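Local coordinates for putative methyltransferase protein (Bacteroides fragilis, PDB 5BP9) that binds S-adenosyl-L-homocysteine and is probably an S-adenosylmethionine-dependent methyltransferase, at residues 150-155 / 171-176. Residues are numbered along the deposited sequence; the frame is centred on the assembly and turned at random. Where two conformers were deposited one is given.
With SAH (S-adenosyl-L-homocysteine), chain D.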
loop_
_atom_site.group_PDB
_atom_site.type_symbol
_atom_site.label_atom_id
_atom_site.label_comp_id
_atom_site.label_asym_id
_atom_site.label_seq_id
_atom_site.Cartn_x
_atom_site.Cartn_y
_atom_site.Cartn_z
ATOM N N VAL A 150 0.286 8.566 -10.424
ATOM C CA VAL A 150 1.449 7.942 -11.008
ATOM C C VAL A 150 1.690 6.592 -10.329
ATOM O O VAL A 150 1.381 6.381 -9.155
ATOM C CB VAL A 150 2.669 8.891 -10.967
ATOM C CG1 VAL A 150 3.071 9.170 -9.525
ATOM C CG2 VAL A 150 3.831 8.345 -11.811
ATOM N N ASN A 151 2.171 5.669 -11.154
ATOM C CA ASN A 151 2.534 4.321 -10.715
ATOM C C ASN A 151 3.931 4.382 -10.092
ATOM O O ASN A 151 4.853 4.903 -10.717
ATOM C CB ASN A 151 2.531 3.375 -11.920
ATOM C CG ASN A 151 2.615 1.908 -11.536
ATOM O OD1 ASN A 151 3.456 1.509 -10.733
ATOM N ND2 ASN A 151 1.763 1.092 -12.140
ATOM N N LEU A 152 4.094 3.833 -8.876
ATOM C CA LEU A 152 5.383 3.775 -8.208
ATOM C C LEU A 152 6.518 3.308 -9.124
ATOM O O LEU A 152 7.640 3.818 -9.034
ATOM C CB LEU A 152 5.272 2.816 -6.997
ATOM C CG LEU A 152 6.555 2.535 -6.203
ATOM C CD1 LEU A 152 7.006 3.789 -5.488
ATOM C CD2 LEU A 152 6.343 1.399 -5.220
ATOM N N PHE A 153 6.215 2.326 -9.988
ATOM C CA PHE A 153 7.223 1.677 -10.812
ATOM C C PHE A 153 7.544 2.401 -12.128
ATOM O O PHE A 153 8.457 1.981 -12.861
ATOM C CB PHE A 153 6.825 0.233 -11.075
ATOM C CG PHE A 153 6.704 -0.573 -9.826
ATOM C CD1 PHE A 153 7.837 -0.871 -9.075
ATOM C CD2 PHE A 153 5.472 -0.996 -9.373
ATOM C CE1 PHE A 153 7.721 -1.587 -7.905
ATOM C CE2 PHE A 153 5.360 -1.721 -8.208
ATOM C CZ PHE A 153 6.479 -2.029 -7.480
ATOM N N ASP A 154 6.843 3.494 -12.396
ATOM C CA ASP A 154 7.019 4.254 -13.646
ATOM C C ASP A 154 8.475 4.706 -13.722
ATOM O O ASP A 154 8.968 5.341 -12.797
ATOM C CB ASP A 154 6.042 5.450 -13.638
ATOM C CG ASP A 154 5.952 6.178 -14.952
ATOM O OD1 ASP A 154 6.951 6.276 -15.682
ATOM O OD2 ASP A 154 4.856 6.703 -15.244
ATOM N N GLU A 155 9.157 4.378 -14.831
ATOM C CA GLU A 155 10.550 4.777 -15.020
ATOM C C GLU A 155 10.716 6.289 -15.001
ATOM O O GLU A 155 11.809 6.782 -14.722
ATOM C CB GLU A 155 11.104 4.217 -16.336
ATOM C CG GLU A 155 11.219 2.704 -16.357
ATOM C CD GLU A 155 9.970 1.965 -16.812
ATOM O OE1 GLU A 155 8.881 2.608 -17.036
ATOM O OE2 GLU A 155 10.102 0.718 -16.951
ATOM N N SER A 171 3.157 -4.220 1.364
ATOM C CA SER A 171 3.767 -5.126 0.422
ATOM C C SER A 171 2.900 -5.382 -0.813
ATOM O O SER A 171 3.399 -5.817 -1.838
ATOM C CB SER A 171 4.069 -6.449 1.104
ATOM O OG SER A 171 2.923 -6.971 1.712
ATOM N N GLY A 172 1.600 -5.144 -0.696
ATOM C CA GLY A 172 0.660 -5.499 -1.723
ATOM C C GLY A 172 1.029 -5.121 -3.124
ATOM O O GLY A 172 0.967 -5.954 -4.041
ATOM N N ILE A 173 1.455 -3.862 -3.270
ATOM C CA ILE A 173 1.819 -3.219 -4.535
ATOM C C ILE A 173 2.899 -3.984 -5.305
ATOM O O ILE A 173 2.968 -3.938 -6.535
ATOM C CB ILE A 173 2.200 -1.743 -4.242
ATOM C CG1 ILE A 173 0.897 -0.943 -4.064
ATOM C CG2 ILE A 173 2.971 -1.075 -5.376
ATOM C CD1 ILE A 173 1.074 0.482 -3.596
ATOM N N ILE A 174 3.769 -4.658 -4.552
ATOM C CA ILE A 174 4.860 -5.456 -5.166
ATOM C C ILE A 174 4.292 -6.631 -5.995
ATOM O O ILE A 174 4.886 -7.045 -7.014
ATOM C CB ILE A 174 5.899 -5.927 -4.119
ATOM C CG1 ILE A 174 6.515 -4.710 -3.412
ATOM C CG2 ILE A 174 6.998 -6.795 -4.774
ATOM C CD1 ILE A 174 7.264 -5.053 -2.167
ATOM N N GLY A 175 3.151 -7.169 -5.567
ATOM C CA GLY A 175 2.393 -8.161 -6.341
ATOM C C GLY A 175 2.848 -9.596 -6.185
ATOM O O GLY A 175 2.061 -10.473 -5.810
ATOM N N ARG A 176 4.120 -9.839 -6.504
ATOM C CA ARG A 176 4.696 -11.182 -6.501
ATOM C C ARG A 176 6.169 -11.107 -6.098
ATOM O O ARG A 176 6.824 -10.095 -6.280
ATOM C CB ARG A 176 4.536 -11.836 -7.887
ATOM C CG ARG A 176 3.076 -12.032 -8.311
ATOM C CD ARG A 176 2.872 -12.822 -9.599
ATOM N NE ARG A 176 3.504 -14.135 -9.557
ATOM C CZ ARG A 176 2.966 -15.230 -9.022
ATOM N NH1 ARG A 176 1.756 -15.206 -8.465
ATOM N NH2 ARG A 176 3.654 -16.360 -9.046
HETATM N N SAH D . -2.873 3.467 1.647
HETATM C CA SAH D . -4.378 3.553 1.515
HETATM C CB SAH D . -4.968 2.654 0.417
HETATM C CG SAH D . -4.566 1.179 0.467
HETATM S SD SAH D . -5.260 0.298 -0.902
HETATM C C SAH D . -5.044 3.213 2.819
HETATM O O SAH D . -4.388 2.831 3.783
HETATM O OXT SAH D . -6.259 3.303 2.984
HETATM C "C5'" SAH D . -3.898 0.253 -2.039
HETATM C "C4'" SAH D . -3.808 1.507 -2.900
HETATM O "O4'" SAH D . -2.623 1.403 -3.718
HETATM C "C3'" SAH D . -4.961 1.748 -3.871
HETATM O "O3'" SAH D . -5.467 3.093 -3.708
HETATM C "C2'" SAH D . -4.351 1.503 -5.247
HETATM O "O2'" SAH D . -4.960 2.194 -6.320
HETATM C "C1'" SAH D . -2.907 1.897 -5.034
HETATM N N9 SAH D . -1.906 1.327 -5.949
HETATM C C8 SAH D . -1.862 0.064 -6.405
HETATM N N7 SAH D . -0.834 -0.199 -7.153
HETATM C C5 SAH D . -0.126 0.986 -7.175
HETATM C C6 SAH D . 1.067 1.383 -7.796
HETATM N N6 SAH D . 1.812 0.556 -8.550
HETATM N N1 SAH D . 1.496 2.664 -7.617
HETATM C C2 SAH D . 0.744 3.496 -6.866
HETATM N N3 SAH D . -0.406 3.217 -6.227
HETATM C C4 SAH D . -0.803 1.945 -6.426
#
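Phe153 turns one edge of its ring toward the carbonyl O of Ile173, which lies near the ring plane 3.7 Å from CE2; the methyl CG2 of Ile173, off that plane, is 3.8 Å from CE2. That methyl is set anti to the backbone N of Ile173, a placement that lets it touch both Phe153 CE2 and the adenine amino group N6, while CG1 and CD1 go to the purine itself: CG1 lies 3.6 Å from N7 and CD1 3.7 Å from C4. Leu152 packs against one face of the aromatic ring, its CD2 4.1 Å above the plane and displaced toward the rim, and the same methyl makes a looser contact with Ile173 CG2. The side-chain packing between the segments is apolar; of the two, 150-155 supplies the hydrogen bonds to the base. There Leu152 N donates an almost straight bond to N1 (3.1 Å, 174°). Asn151 OD1 takes a weak bond from N6 and a straighter one from Phe153 N, closing an Asx turn within the type I turn 151-154; its ND2 is held by Ser41 O. Phe153 and Ile174 also pack on helix 180-190, while Ile173 meets Trp243, a pocket residue on strand 236-244. Loops following strands 147-149 and 161-166 of the parallel part of the main sheet here help form the adenine end of the cofactor pocket, as in Rossmann-like class I methyltransferases.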